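Local structure of transmembrane oligosaccharyl transferase (Archaeoglobus fulgidus, 3WAJ) at residues 125-130 against 172-177; 213-218 against 272-277; 591-596 against 690-695; 663-668 against 727-732. The protein belongs to the STT3 family of membrane enzymes, joining a multi-helix GT-C-type membrane region that carries a zinc ion to a large C-terminal globular region. All coordinates share one frame; numbering follows the deposited sequence.

Contacts 1 and 2 both lie in the STT3-type membrane region, about 23 Å apart between centres; contact 1 uses helix 163-181, and contact 2 starts at the end of the next helix, 199-214. Contacts 3 and 4 belong to the C-terminal part, about 33 Å apart between centres, and their segments alternate along the chain. Contact 3 is the buried one; the other three are partly buried. Contacts 1 and 4 are apolar, the first helix to helix, the second a strand and turn against a helix. Contact 2 combines glycine, water and aromatic rings near the zinc ion, whereas contact 3 depends on one carboxylate gripping backbone amides.

Contact 1 of 4, residues 125-130 against 172-177; sequences YLLTRE and SALGTF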
loop_
_atom_site.group_PDB
_atom_site.type_symbol
_atom_site.label_atom_id
_atom_site.label_comp_id
_atom_site.label_asym_id
_atom_site.label_seq_id
_atom_site.Cartn_x
_atom_site.Cartn_y
_atom_site.Cartn_z
ATOM N N TYR A 125 -0.577 -13.874 -25.510
ATOM C CA TYR A 125 -0.711 -14.577 -26.776
ATOM C C TYR A 125 0.242 -13.977 -27.793
ATOM O O TYR A 125 1.083 -14.687 -28.339
ATOM C CB TYR A 125 -2.147 -14.513 -27.323
ATOM C CG TYR A 125 -2.246 -15.081 -28.721
ATOM C CD1 TYR A 125 -2.479 -16.437 -28.925
ATOM C CD2 TYR A 125 -2.079 -14.271 -29.842
ATOM C CE1 TYR A 125 -2.544 -16.976 -30.210
ATOM C CE2 TYR A 125 -2.144 -14.796 -31.127
ATOM C CZ TYR A 125 -2.377 -16.149 -31.304
ATOM O OH TYR A 125 -2.445 -16.671 -32.577
ATOM N N LEU A 126 0.114 -12.671 -28.028
ATOM C CA LEU A 126 0.971 -11.961 -28.979
ATOM C C LEU A 126 2.440 -12.232 -28.721
ATOM O O LEU A 126 3.171 -12.577 -29.649
ATOM C CB LEU A 126 0.718 -10.451 -28.951
ATOM C CG LEU A 126 1.574 -9.682 -29.961
ATOM C CD1 LEU A 126 1.331 -10.230 -31.360
ATOM C CD2 LEU A 126 1.308 -8.183 -29.926
ATOM N N LEU A 127 2.875 -12.092 -27.469
ATOM C CA LEU A 127 4.285 -12.322 -27.126
ATOM C C LEU A 127 4.757 -13.769 -27.321
ATOM O O LEU A 127 5.802 -13.994 -27.931
ATOM C CB LEU A 127 4.607 -11.864 -25.702
ATOM C CG LEU A 127 6.007 -12.242 -25.206
ATOM C CD1 LEU A 127 7.098 -11.504 -25.977
ATOM C CD2 LEU A 127 6.136 -11.980 -23.722
ATOM N N THR A 128 4.013 -14.745 -26.800
ATOM C CA THR A 128 4.459 -16.132 -26.922
ATOM C C THR A 128 4.155 -16.730 -28.297
ATOM O O THR A 128 4.620 -17.824 -28.616
ATOM C CB THR A 128 3.928 -17.080 -25.806
ATOM O OG1 THR A 128 3.069 -18.057 -26.389
ATOM C CG2 THR A 128 3.176 -16.339 -24.747
ATOM N N ARG A 129 3.374 -16.011 -29.100
ATOM C CA ARG A 129 3.211 -16.357 -30.511
ATOM C C ARG A 129 4.438 -15.876 -31.285
ATOM O O ARG A 129 4.980 -16.594 -32.121
ATOM C CB ARG A 129 1.948 -15.704 -31.083
ATOM C CG ARG A 129 1.451 -16.276 -32.406
ATOM C CD ARG A 129 2.128 -15.640 -33.623
ATOM N NE ARG A 129 1.641 -14.286 -33.887
ATOM C CZ ARG A 129 1.068 -13.900 -35.025
ATOM N NH1 ARG A 129 0.912 -14.764 -36.022
ATOM N NH2 ARG A 129 0.654 -12.645 -35.168
ATOM N N GLU A 130 4.869 -14.653 -30.991
ATOM C CA GLU A 130 5.925 -13.987 -31.749
ATOM C C GLU A 130 7.304 -14.565 -31.481
ATOM O O GLU A 130 8.246 -14.345 -32.252
ATOM C CB GLU A 130 5.921 -12.488 -31.434
ATOM C CG GLU A 130 5.632 -11.618 -32.637
ATOM C CD GLU A 130 4.719 -12.301 -33.633
ATOM O OE1 GLU A 130 3.562 -12.612 -33.285
ATOM O OE2 GLU A 130 5.165 -12.530 -34.774
ATOM N N SER A 172 3.124 -6.311 -23.530
ATOM C CA SER A 172 2.720 -5.699 -24.793
ATOM C C SER A 172 3.912 -5.120 -25.516
ATOM O O SER A 172 4.042 -5.292 -26.725
ATOM C CB SER A 172 1.695 -4.577 -24.571
ATOM O OG SER A 172 0.439 -5.104 -24.202
ATOM N N ALA A 173 4.774 -4.419 -24.779
ATOM C CA ALA A 173 5.930 -3.772 -25.389
ATOM C C ALA A 173 6.875 -4.812 -25.996
ATOM O O ALA A 173 7.371 -4.625 -27.103
ATOM C CB ALA A 173 6.656 -2.890 -24.389
ATOM N N LEU A 174 7.104 -5.912 -25.281
ATOM C CA LEU A 174 7.953 -6.985 -25.785
ATOM C C LEU A 174 7.359 -7.622 -27.051
ATOM O O LEU A 174 8.007 -7.663 -28.104
ATOM C CB LEU A 174 8.148 -8.052 -24.714
ATOM C CG LEU A 174 8.800 -7.644 -23.399
ATOM C CD1 LEU A 174 8.767 -8.813 -22.430
ATOM C CD2 LEU A 174 10.233 -7.164 -23.607
ATOM N N GLY A 175 6.130 -8.116 -26.940
ATOM C CA GLY A 175 5.456 -8.769 -28.047
ATOM C C GLY A 175 5.331 -7.892 -29.276
ATOM O O GLY A 175 5.511 -8.355 -30.399
ATOM N N THR A 176 5.020 -6.619 -29.065
ATOM C CA THR A 176 4.889 -5.687 -30.179
ATOM C C THR A 176 6.251 -5.306 -30.744
ATOM O O THR A 176 6.390 -5.047 -31.941
ATOM C CB THR A 176 4.126 -4.405 -29.781
ATOM O OG1 THR A 176 4.793 -3.769 -28.679
ATOM C CG2 THR A 176 2.668 -4.720 -29.423
ATOM N N PHE A 177 7.257 -5.239 -29.878
ATOM C CA PHE A 177 8.609 -4.997 -30.364
ATOM C C PHE A 177 9.114 -6.178 -31.204
ATOM O O PHE A 177 9.710 -5.979 -32.264
ATOM C CB PHE A 177 9.590 -4.722 -29.232
ATOM C CG PHE A 177 10.997 -4.488 -29.707
ATOM C CD1 PHE A 177 11.372 -3.249 -30.202
ATOM C CD2 PHE A 177 11.941 -5.519 -29.684
ATOM C CE1 PHE A 177 12.659 -3.033 -30.670
ATOM C CE2 PHE A 177 13.238 -5.312 -30.144
ATOM C CZ PHE A 177 13.599 -4.070 -30.640
#
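Leu127 lays its CD1 methyl over the backbone of Gly175, 3.7 Å from Gly175 N, and the same methyl meets Leu174 CB at 3.8 Å. Its CG stands anti to the backbone N (chi1 172°), which brings the CD1 end to the glycine although the CB itself points neither toward nor away from it. With no side chain at Gly175, the backbones come very close, Leu127 CA to Gly175 CA measuring 3.9 Å. Leu126 works the neighbouring side of the glycine: its CD2 sits 4.1 Å from Gly175 C and 3.8 Å from Thr176 CG2, the two side chains crossing at about a right angle. One turn on from Leu126, Glu130 adds the aliphatic CG, 4.0 Å from Gly175 O, while its carboxylate pairs with Arg129 of its own helix.

No hydrogen bond spans the two segments. Thr176 OG1 turns back to Ser172 O, which also takes Thr176 N from the opposite face of its carbonyl plane, and OG1 is further bonded to Thr207 of helix 199-214. Behind the contact, Tyr125 and Thr128 lean on helix 134-144, and Leu174 and Phe177 on helix 221-234. The segment axes approach to 8.0 Å and cross at 41°, a glycine-centred helix-helix packing of the multi-helix membrane region, in which Leu126 and Leu127 lie against the backbone at Gly175.

Contact 2 of 4, residues 213-218 against 272-277; sequences LSWGAG and STIFYS. With SO4 (sulfate ion), chain C.
The backbones meet at Gly216 and Ile274, whose CA atoms are 4.6 Å apart, just where helix 199-214 has given way to a loop and Trp215 has left helical geometry. Gly216 points a nearly straight CA-H at Ile274 O (CA to O 3.5 Å, 166° at the hydrogen), so the Ile274 carbonyl comes right up to the glycine backbone. A water tightens the join: it accepts from Gly216 N at 2.9 Å and lies 3.0 Å from Ile274 O.

Tyr276 spreads its ring along the helix end. CE1 reaches Leu213 CD2 at 4.2 Å, the two side chains crossing at about a right angle, and CZ comes close to Gly216 N and CA. The hydroxyl bonds to Val212 O, just before the segment, which anchors the ring there; the nearby amides of Trp215 and Gly216 meet it at poor angles. Ile274, its CG1 anti to the backbone N (chi1 -166°), brings CD1 to Trp215 NE1 at 3.7 Å and also to Ala217 CB. Ala217 CB in turn covers the rim of one face of the indole. Within the loop, Ser272 OG accepts from Ile274 N (an ST turn) and Phe275 N (an ST motif).

Trp215 NE1 also makes a weak bond to sulfate O4, 3.0 Å at 123°. His81, His162 and Arg426 hold the ion as well, so Trp215 places this end of the contact beside a sulfate site, the ion probably from the crystallisation liquor, with its side chain about 8 Å from the zinc ion.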
loop_
_atom_site.group_PDB
_atom_site.type_symbol
_atom_site.label_atom_id
_atom_site.label_comp_id
_atom_site.label_asym_id
_atom_site.label_seq_id
_atom_site.Cartn_x
_atom_site.Cartn_y
_atom_site.Cartn_z
ATOM N N LEU A 213 3.911 5.670 -18.870
ATOM C CA LEU A 213 2.801 6.532 -18.444
ATOM C C LEU A 213 1.931 5.837 -17.386
ATOM O O LEU A 213 1.133 6.483 -16.705
ATOM C CB LEU A 213 1.975 7.028 -19.641
ATOM C CG LEU A 213 2.670 7.989 -20.615
ATOM C CD1 LEU A 213 1.695 8.604 -21.631
ATOM C CD2 LEU A 213 3.402 9.083 -19.852
ATOM N N SER A 214 2.094 4.522 -17.241
ATOM C CA SER A 214 1.400 3.780 -16.181
ATOM C C SER A 214 2.226 3.769 -14.912
ATOM O O SER A 214 1.696 3.715 -13.806
ATOM C CB SER A 214 1.126 2.335 -16.597
ATOM O OG SER A 214 0.315 2.277 -17.739
ATOM N N TRP A 215 3.537 3.816 -15.096
ATOM C CA TRP A 215 4.484 3.683 -14.004
ATOM C C TRP A 215 5.798 4.381 -14.389
ATOM O O TRP A 215 6.461 3.979 -15.359
ATOM C CB TRP A 215 4.726 2.197 -13.762
ATOM C CG TRP A 215 5.489 1.885 -12.516
ATOM C CD1 TRP A 215 5.201 2.313 -11.250
ATOM C CD2 TRP A 215 6.645 1.043 -12.407
ATOM N NE1 TRP A 215 6.115 1.799 -10.366
ATOM C CE2 TRP A 215 7.014 1.005 -11.051
ATOM C CE3 TRP A 215 7.407 0.311 -13.335
ATOM C CZ2 TRP A 215 8.116 0.276 -10.582
ATOM C CZ3 TRP A 215 8.505 -0.428 -12.875
ATOM C CH2 TRP A 215 8.846 -0.437 -11.509
ATOM N N GLY A 216 6.170 5.414 -13.630
ATOM C CA GLY A 216 7.321 6.250 -13.961
ATOM C C GLY A 216 8.658 5.531 -14.094
ATOM O O GLY A 216 9.523 5.941 -14.879
ATOM N N ALA A 217 8.816 4.450 -13.330
ATOM C CA ALA A 217 10.034 3.640 -13.335
ATOM C C ALA A 217 10.102 2.744 -14.563
ATOM O O ALA A 217 11.078 2.007 -14.750
ATOM C CB ALA A 217 10.110 2.802 -12.071
ATOM N N GLY A 218 9.064 2.818 -15.397
ATOM C CA GLY A 218 8.922 1.950 -16.556
ATOM C C GLY A 218 9.908 2.208 -17.668
ATOM O O GLY A 218 9.965 1.443 -18.637
ATOM N N SER A 272 14.101 12.273 -11.515
ATOM C CA SER A 272 13.549 11.205 -10.696
ATOM C C SER A 272 13.382 9.936 -11.512
ATOM O O SER A 272 13.153 9.981 -12.723
ATOM C CB SER A 272 12.191 11.636 -10.130
ATOM O OG SER A 272 11.656 10.621 -9.305
ATOM N N THR A 273 13.479 8.797 -10.844
ATOM C CA THR A 273 13.176 7.532 -11.498
ATOM C C THR A 273 11.726 7.090 -11.246
ATOM O O THR A 273 11.303 6.068 -11.781
ATOM C CB THR A 273 14.142 6.426 -11.052
ATOM O OG1 THR A 273 14.031 6.254 -9.639
ATOM C CG2 THR A 273 15.579 6.792 -11.405
ATOM N N ILE A 274 10.975 7.845 -10.436
ATOM C CA ILE A 274 9.579 7.472 -10.134
ATOM C C ILE A 274 8.538 8.565 -10.486
ATOM O O ILE A 274 7.544 8.298 -11.161
ATOM C CB ILE A 274 9.415 6.907 -8.673
ATOM C CG1 ILE A 274 8.057 6.204 -8.499
ATOM C CG2 ILE A 274 9.626 7.994 -7.622
ATOM C CD1 ILE A 274 7.845 4.985 -9.417
ATOM N N PHE A 275 8.792 9.793 -10.058
ATOM C CA PHE A 275 7.992 10.942 -10.475
ATOM C C PHE A 275 8.184 11.306 -11.957
ATOM O O PHE A 275 9.177 10.912 -12.589
ATOM C CB PHE A 275 8.321 12.140 -9.587
ATOM C CG PHE A 275 8.019 11.906 -8.124
ATOM C CD1 PHE A 275 6.703 11.970 -7.656
ATOM C CD2 PHE A 275 9.040 11.602 -7.220
ATOM C CE1 PHE A 275 6.399 11.752 -6.298
ATOM C CE2 PHE A 275 8.748 11.380 -5.856
ATOM C CZ PHE A 275 7.419 11.454 -5.396
ATOM N N TYR A 276 7.239 12.066 -12.508
ATOM C CA TYR A 276 7.253 12.372 -13.940
ATOM C C TYR A 276 8.193 13.525 -14.308
ATOM O O TYR A 276 7.817 14.699 -14.307
ATOM C CB TYR A 276 5.819 12.504 -14.485
ATOM C CG TYR A 276 5.230 11.127 -14.622
ATOM C CD1 TYR A 276 5.364 10.407 -15.808
ATOM C CD2 TYR A 276 4.636 10.494 -13.532
ATOM C CE1 TYR A 276 4.877 9.115 -15.929
ATOM C CE2 TYR A 276 4.148 9.196 -13.637
ATOM C CZ TYR A 276 4.271 8.512 -14.835
ATOM O OH TYR A 276 3.783 7.227 -14.938
ATOM N N SER A 277 9.432 13.142 -14.621
ATOM C CA SER A 277 10.552 14.065 -14.719
ATOM C C SER A 277 11.207 13.952 -16.088
ATOM O O SER A 277 10.865 13.062 -16.872
ATOM C CB SER A 277 11.569 13.785 -13.606
ATOM O OG SER A 277 12.303 12.606 -13.841
HETATM S S SO4 C . 4.335 2.133 -6.632
HETATM O O1 SO4 C . 3.116 2.839 -6.215
HETATM O O2 SO4 C . 5.471 3.043 -6.458
HETATM O O3 SO4 C . 4.497 0.945 -5.792
HETATM O O4 SO4 C . 4.282 1.708 -8.036
HETATM O O HOH W 1 5.245 6.380 -11.096
#

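Contact 3 of 4, residues 591-596 against 690-695; sequences ENESYA and LSHYRM
Glu593 and the amides of Ser691 and His692 supply the polar part. The glutamate leaves the first turn of helix 593-602 with CG anti to the backbone N (chi1 -166°) and stays extended beyond it, so the carboxylate arrives end-on at the loop. OE1 accepts from Ser691 N at 2.8 Å (159°) and OE2 from His692 N at 2.8 Å (147°), each through its syn lone pair; a weak third bond runs from Ser691 N to OE2. Two consecutive amides thus fix the carboxylate's rotation and probably favour its charged form.

These bonds join the start of helix 593-602, N-capped by Asn592 OD1 through Tyr595 N, to the loop leading into strand 693-698, an outermost strand of the mixed sheet.

Aromatic and apolar contacts meet the same group. Glu593 OE2 sits at the edge of the Tyr693 ring, in its plane, 3.5 Å from Tyr693 CD2, and lies 3.4 Å from His692 CD2. Leu690 CD2 lies 3.7 Å from Glu593 CD and beside its CG. Second-shell bonds steady both rings: Tyr693 OH to Glu597, and His692 ND1 to Val777 O.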
loop_
_atom_site.group_PDB
_atom_site.type_symbol
_atom_site.label_atom_id
_atom_site.label_comp_id
_atom_site.label_asym_id
_atom_site.label_seq_id
_atom_site.Cartn_x
_atom_site.Cartn_y
_atom_site.Cartn_z
ATOM N N GLU A 591 5.795 9.687 24.918
ATOM C CA GLU A 591 5.653 9.181 26.272
ATOM C C GLU A 591 5.139 10.193 27.283
ATOM O O GLU A 591 5.022 9.876 28.464
ATOM C CB GLU A 591 6.959 8.552 26.731
ATOM C CG GLU A 591 7.231 7.225 26.044
ATOM C CD GLU A 591 8.699 6.891 25.995
ATOM O OE1 GLU A 591 9.483 7.561 26.704
ATOM O OE2 GLU A 591 9.068 5.967 25.237
ATOM N N ASN A 592 4.813 11.398 26.821
ATOM C CA ASN A 592 4.057 12.362 27.634
ATOM C C ASN A 592 3.224 13.288 26.750
ATOM O O ASN A 592 3.492 13.425 25.554
ATOM C CB ASN A 592 4.974 13.159 28.579
ATOM C CG ASN A 592 6.122 13.812 27.851
ATOM O OD1 ASN A 592 5.959 14.875 27.235
ATOM N ND2 ASN A 592 7.297 13.178 27.903
ATOM N N GLU A 593 2.208 13.919 27.325
ATOM C CA GLU A 593 1.326 14.756 26.521
ATOM C C GLU A 593 2.038 16.000 25.952
ATOM O O GLU A 593 1.738 16.419 24.840
ATOM C CB GLU A 593 0.062 15.143 27.302
ATOM C CG GLU A 593 -1.036 15.709 26.416
ATOM C CD GLU A 593 -2.301 16.066 27.174
ATOM O OE1 GLU A 593 -2.307 16.001 28.425
ATOM O OE2 GLU A 593 -3.298 16.416 26.510
ATOM N N SER A 594 2.977 16.572 26.709
ATOM C CA SER A 594 3.734 17.749 26.262
ATOM C C SER A 594 4.464 17.528 24.946
ATOM O O SER A 594 4.390 18.370 24.046
ATOM C CB SER A 594 4.752 18.182 27.318
ATOM O OG SER A 594 4.145 18.202 28.587
ATOM N N TYR A 595 5.186 16.413 24.845
ATOM C CA TYR A 595 5.884 16.077 23.609
ATOM C C TYR A 595 4.891 15.890 22.460
ATOM O O TYR A 595 5.110 16.399 21.364
ATOM C CB TYR A 595 6.740 14.823 23.781
ATOM C CG TYR A 595 7.642 14.553 22.587
ATOM C CD1 TYR A 595 8.936 15.054 22.544
ATOM C CD2 TYR A 595 7.194 13.803 21.501
ATOM C CE1 TYR A 595 9.763 14.807 21.455
ATOM C CE2 TYR A 595 8.009 13.551 20.414
ATOM C CZ TYR A 595 9.291 14.054 20.393
ATOM O OH TYR A 595 10.101 13.803 19.308
ATOM N N ALA A 596 3.801 15.164 22.718
ATOM C CA ALA A 596 2.745 14.986 21.719
ATOM C C ALA A 596 2.211 16.327 21.207
ATOM O O ALA A 596 1.985 16.509 19.999
ATOM C CB ALA A 596 1.602 14.130 22.283
ATOM N N LEU A 690 -5.469 12.747 29.749
ATOM C CA LEU A 690 -5.046 13.794 28.805
ATOM C C LEU A 690 -5.820 15.111 28.955
ATOM O O LEU A 690 -7.021 15.109 29.259
ATOM C CB LEU A 690 -5.192 13.285 27.369
ATOM C CG LEU A 690 -4.391 12.041 27.023
ATOM C CD1 LEU A 690 -4.860 11.489 25.670
ATOM C CD2 LEU A 690 -2.912 12.400 26.975
ATOM N N SER A 691 -5.132 16.226 28.711
ATOM C CA SER A 691 -5.702 17.560 28.910
ATOM C C SER A 691 -6.302 18.164 27.654
ATOM O O SER A 691 -7.254 18.942 27.729
ATOM C CB SER A 691 -4.634 18.507 29.446
ATOM O OG SER A 691 -4.339 18.212 30.784
ATOM N N HIS A 692 -5.737 17.794 26.507
ATOM C CA HIS A 692 -5.990 18.471 25.243
ATOM C C HIS A 692 -6.651 17.579 24.200
ATOM O O HIS A 692 -6.665 17.912 23.016
ATOM C CB HIS A 692 -4.672 19.010 24.679
ATOM C CG HIS A 692 -3.979 19.967 25.597
ATOM N ND1 HIS A 692 -4.443 21.248 25.820
ATOM C CD2 HIS A 692 -2.874 19.827 26.366
ATOM C CE1 HIS A 692 -3.645 21.857 26.680
ATOM N NE2 HIS A 692 -2.688 21.015 27.028
ATOM N N TYR A 693 -7.190 16.442 24.630
ATOM C CA TYR A 693 -7.846 15.517 23.700
ATOM C C TYR A 693 -9.129 15.004 24.319
ATOM O O TYR A 693 -9.168 14.746 25.517
ATOM C CB TYR A 693 -6.913 14.342 23.358
ATOM C CG TYR A 693 -5.650 14.816 22.710
ATOM C CD1 TYR A 693 -5.523 14.813 21.340
ATOM C CD2 TYR A 693 -4.605 15.320 23.466
ATOM C CE1 TYR A 693 -4.376 15.284 20.730
ATOM C CE2 TYR A 693 -3.447 15.811 22.861
ATOM C CZ TYR A 693 -3.343 15.781 21.498
ATOM O OH TYR A 693 -2.205 16.253 20.894
ATOM N N ARG A 694 -10.178 14.864 23.509
ATOM C CA ARG A 694 -11.455 14.294 23.973
ATOM C C ARG A 694 -11.923 13.334 22.897
ATOM O O ARG A 694 -11.644 13.551 21.710
ATOM C CB ARG A 694 -12.512 15.395 24.210
ATOM C CG ARG A 694 -12.710 16.368 23.033
ATOM C CD ARG A 694 -13.858 17.311 23.294
ATOM N NE ARG A 694 -14.116 18.253 22.202
ATOM C CZ ARG A 694 -15.009 19.242 22.260
ATOM N NH1 ARG A 694 -15.725 19.427 23.356
ATOM N NH2 ARG A 694 -15.179 20.047 21.228
ATOM N N MET A 695 -12.607 12.266 23.283
ATOM C CA MET A 695 -13.179 11.381 22.282
ATOM C C MET A 695 -14.435 12.056 21.733
ATOM O O MET A 695 -15.172 12.702 22.481
ATOM C CB MET A 695 -13.501 10.026 22.903
ATOM C CG MET A 695 -14.200 9.031 21.980
ATOM S SD MET A 695 -14.060 7.378 22.662
ATOM C CE MET A 695 -15.539 6.735 22.009
#

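Contact 4 of 4, residues 663-668 against 727-732; sequences IIIPLR and EAVMRA
Apolar contacts between Ile663, Ile665 and Pro666 on one side and Ala728, Val729 and Ala732 on the other make up most of the junction. Ala732 CB takes two of them, and a backbone oxygen as well: Pro666 CD presses on it at 3.4 Å, Ile663 CD1 at 3.5 Å, and Ile664 O comes within 3.7 Å. One turn back along the helix, Ala728 CB sits against the branch of Ile665, with CG2 nearest at 3.7 Å and both CG1 and CD1 at 4.0 Å. CG2 is anti to the backbone N and CG1 anti to the carbonyl carbon (chi1 -67°), which lets both branches straddle the one methyl. Val729 contributes both branches: its CG1 meets Ile663 CD1 at 4.1 Å, those two side chains crossing at about a right angle, and its CG2 lies 4.3 Å from Ile665 CD1.

No hydrogen bond crosses between the two segments. Pro666 centres an inverse gamma turn, closed by Leu667 N to Ile665 O, which presents the proline ring to the helix. Ile663 and Ile665 pair by their backbones with Tyr643 and Phe641 of strand 640-643, so the segment is held at the edge of the small antiparallel sheet, while Ala732 N bonds back to Ala728 O in helix 717-732. Ala728 also touches helix 740-755.

Segment 663-668 and the helix are thus joined by fit alone: small alanine methyls let branched residues and a proline ring approach the helix surface closely, and burial of these apolar groups probably holds the two together.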
loop_
_atom_site.group_PDB
_atom_site.type_symbol
_atom_site.label_atom_id
_atom_site.label_comp_id
_atom_site.label_asym_id
_atom_site.label_seq_id
_atom_site.Cartn_x
_atom_site.Cartn_y
_atom_site.Cartn_z
ATOM N N ILE A 663 1.500 -24.073 29.062
ATOM C CA ILE A 663 0.812 -23.508 27.918
ATOM C C ILE A 663 0.909 -21.971 27.998
ATOM O O ILE A 663 0.531 -21.348 28.990
ATOM C CB ILE A 663 -0.605 -24.148 27.646
ATOM C CG1 ILE A 663 -1.693 -23.098 27.524
ATOM C CG2 ILE A 663 -0.944 -25.267 28.620
ATOM C CD1 ILE A 663 -1.810 -22.594 26.121
ATOM N N ILE A 664 1.506 -21.384 26.967
ATOM C CA ILE A 664 1.815 -19.956 26.942
ATOM C C ILE A 664 0.886 -19.235 25.972
ATOM O O ILE A 664 0.758 -19.637 24.810
ATOM C CB ILE A 664 3.278 -19.717 26.472
ATOM C CG1 ILE A 664 4.273 -20.434 27.392
ATOM C CG2 ILE A 664 3.591 -18.220 26.384
ATOM C CD1 ILE A 664 5.672 -20.568 26.806
ATOM N N ILE A 665 0.239 -18.169 26.435
ATOM C CA ILE A 665 -0.579 -17.379 25.529
ATOM C C ILE A 665 0.360 -16.581 24.628
ATOM O O ILE A 665 1.051 -15.666 25.093
ATOM C CB ILE A 665 -1.559 -16.454 26.272
ATOM C CG1 ILE A 665 -2.617 -17.283 26.998
ATOM C CG2 ILE A 665 -2.225 -15.468 25.296
ATOM C CD1 ILE A 665 -3.327 -16.531 28.113
ATOM N N PRO A 666 0.378 -16.921 23.322
ATOM C CA PRO A 666 1.328 -16.343 22.358
ATOM C C PRO A 666 0.914 -14.923 22.011
ATOM O O PRO A 666 0.559 -14.609 20.866
ATOM C CB PRO A 666 1.184 -17.259 21.132
ATOM C CG PRO A 666 -0.268 -17.668 21.181
ATOM C CD PRO A 666 -0.602 -17.806 22.658
ATOM N N LEU A 667 0.930 -14.080 23.035
ATOM C CA LEU A 667 0.684 -12.658 22.896
ATOM C C LEU A 667 1.663 -11.980 23.832
ATOM O O LEU A 667 1.579 -12.135 25.046
ATOM C CB LEU A 667 -0.758 -12.291 23.284
ATOM C CG LEU A 667 -1.018 -10.781 23.312
ATOM C CD1 LEU A 667 -1.003 -10.225 21.878
ATOM C CD2 LEU A 667 -2.323 -10.427 24.038
ATOM N N ARG A 668 2.605 -11.238 23.269
ATOM C CA ARG A 668 3.584 -10.537 24.081
ATOM C C ARG A 668 2.910 -9.358 24.794
ATOM O O ARG A 668 2.290 -8.512 24.152
ATOM C CB ARG A 668 4.737 -10.057 23.200
ATOM C CG ARG A 668 5.951 -9.607 23.975
ATOM C CD ARG A 668 7.198 -10.309 23.502
ATOM N NE ARG A 668 8.355 -9.836 24.249
ATOM C CZ ARG A 668 9.293 -9.047 23.745
ATOM N NH1 ARG A 668 9.230 -8.669 22.474
ATOM N NH2 ARG A 668 10.300 -8.649 24.508
ATOM N N GLU A 727 -10.575 -17.818 24.978
ATOM C CA GLU A 727 -10.227 -17.684 23.559
ATOM C C GLU A 727 -8.718 -17.788 23.371
ATOM O O GLU A 727 -8.233 -18.444 22.443
ATOM C CB GLU A 727 -10.711 -16.339 23.001
ATOM C CG GLU A 727 -10.475 -16.167 21.497
ATOM C CD GLU A 727 -10.412 -14.699 21.048
ATOM O OE1 GLU A 727 -9.305 -14.252 20.663
ATOM O OE2 GLU A 727 -11.461 -13.998 21.072
ATOM N N ALA A 728 -7.972 -17.158 24.273
ATOM C CA ALA A 728 -6.518 -17.086 24.114
ATOM C C ALA A 728 -5.898 -18.483 24.228
ATOM O O ALA A 728 -5.132 -18.912 23.365
ATOM C CB ALA A 728 -5.909 -16.125 25.135
ATOM N N VAL A 729 -6.255 -19.191 25.295
ATOM C CA VAL A 729 -5.707 -20.509 25.560
ATOM C C VAL A 729 -6.123 -21.453 24.458
ATOM O O VAL A 729 -5.312 -22.227 23.951
ATOM C CB VAL A 729 -6.206 -21.039 26.903
ATOM C CG1 VAL A 729 -5.762 -22.475 27.109
ATOM C CG2 VAL A 729 -5.695 -20.145 28.027
ATOM N N MET A 730 -7.397 -21.378 24.089
ATOM C CA MET A 730 -7.909 -22.166 22.984
ATOM C C MET A 730 -7.049 -21.991 21.731
ATOM O O MET A 730 -6.618 -22.980 21.153
ATOM C CB MET A 730 -9.361 -21.803 22.675
ATOM C CG MET A 730 -9.903 -22.503 21.431
ATOM S SD MET A 730 -10.794 -21.409 20.299
ATOM C CE MET A 730 -10.525 -22.275 18.757
ATOM N N ARG A 731 -6.787 -20.744 21.327
ATOM C CA ARG A 731 -6.020 -20.491 20.108
ATOM C C ARG A 731 -4.545 -20.821 20.292
ATOM O O ARG A 731 -3.853 -21.167 19.345
ATOM C CB ARG A 731 -6.215 -19.038 19.625
ATOM C CG ARG A 731 -7.627 -18.759 19.089
ATOM C CD ARG A 731 -7.934 -17.285 18.967
ATOM N NE ARG A 731 -7.488 -16.753 17.688
ATOM C CZ ARG A 731 -8.291 -16.466 16.669
ATOM N NH1 ARG A 731 -9.597 -16.624 16.786
ATOM N NH2 ARG A 731 -7.780 -15.998 15.542
ATOM N N ALA A 732 -4.083 -20.740 21.531
ATOM C CA ALA A 732 -2.671 -20.946 21.857
ATOM C C ALA A 732 -2.117 -22.326 21.510
ATOM O O ALA A 732 -0.906 -22.494 21.387
ATOM C CB ALA A 732 -2.424 -20.647 23.319
#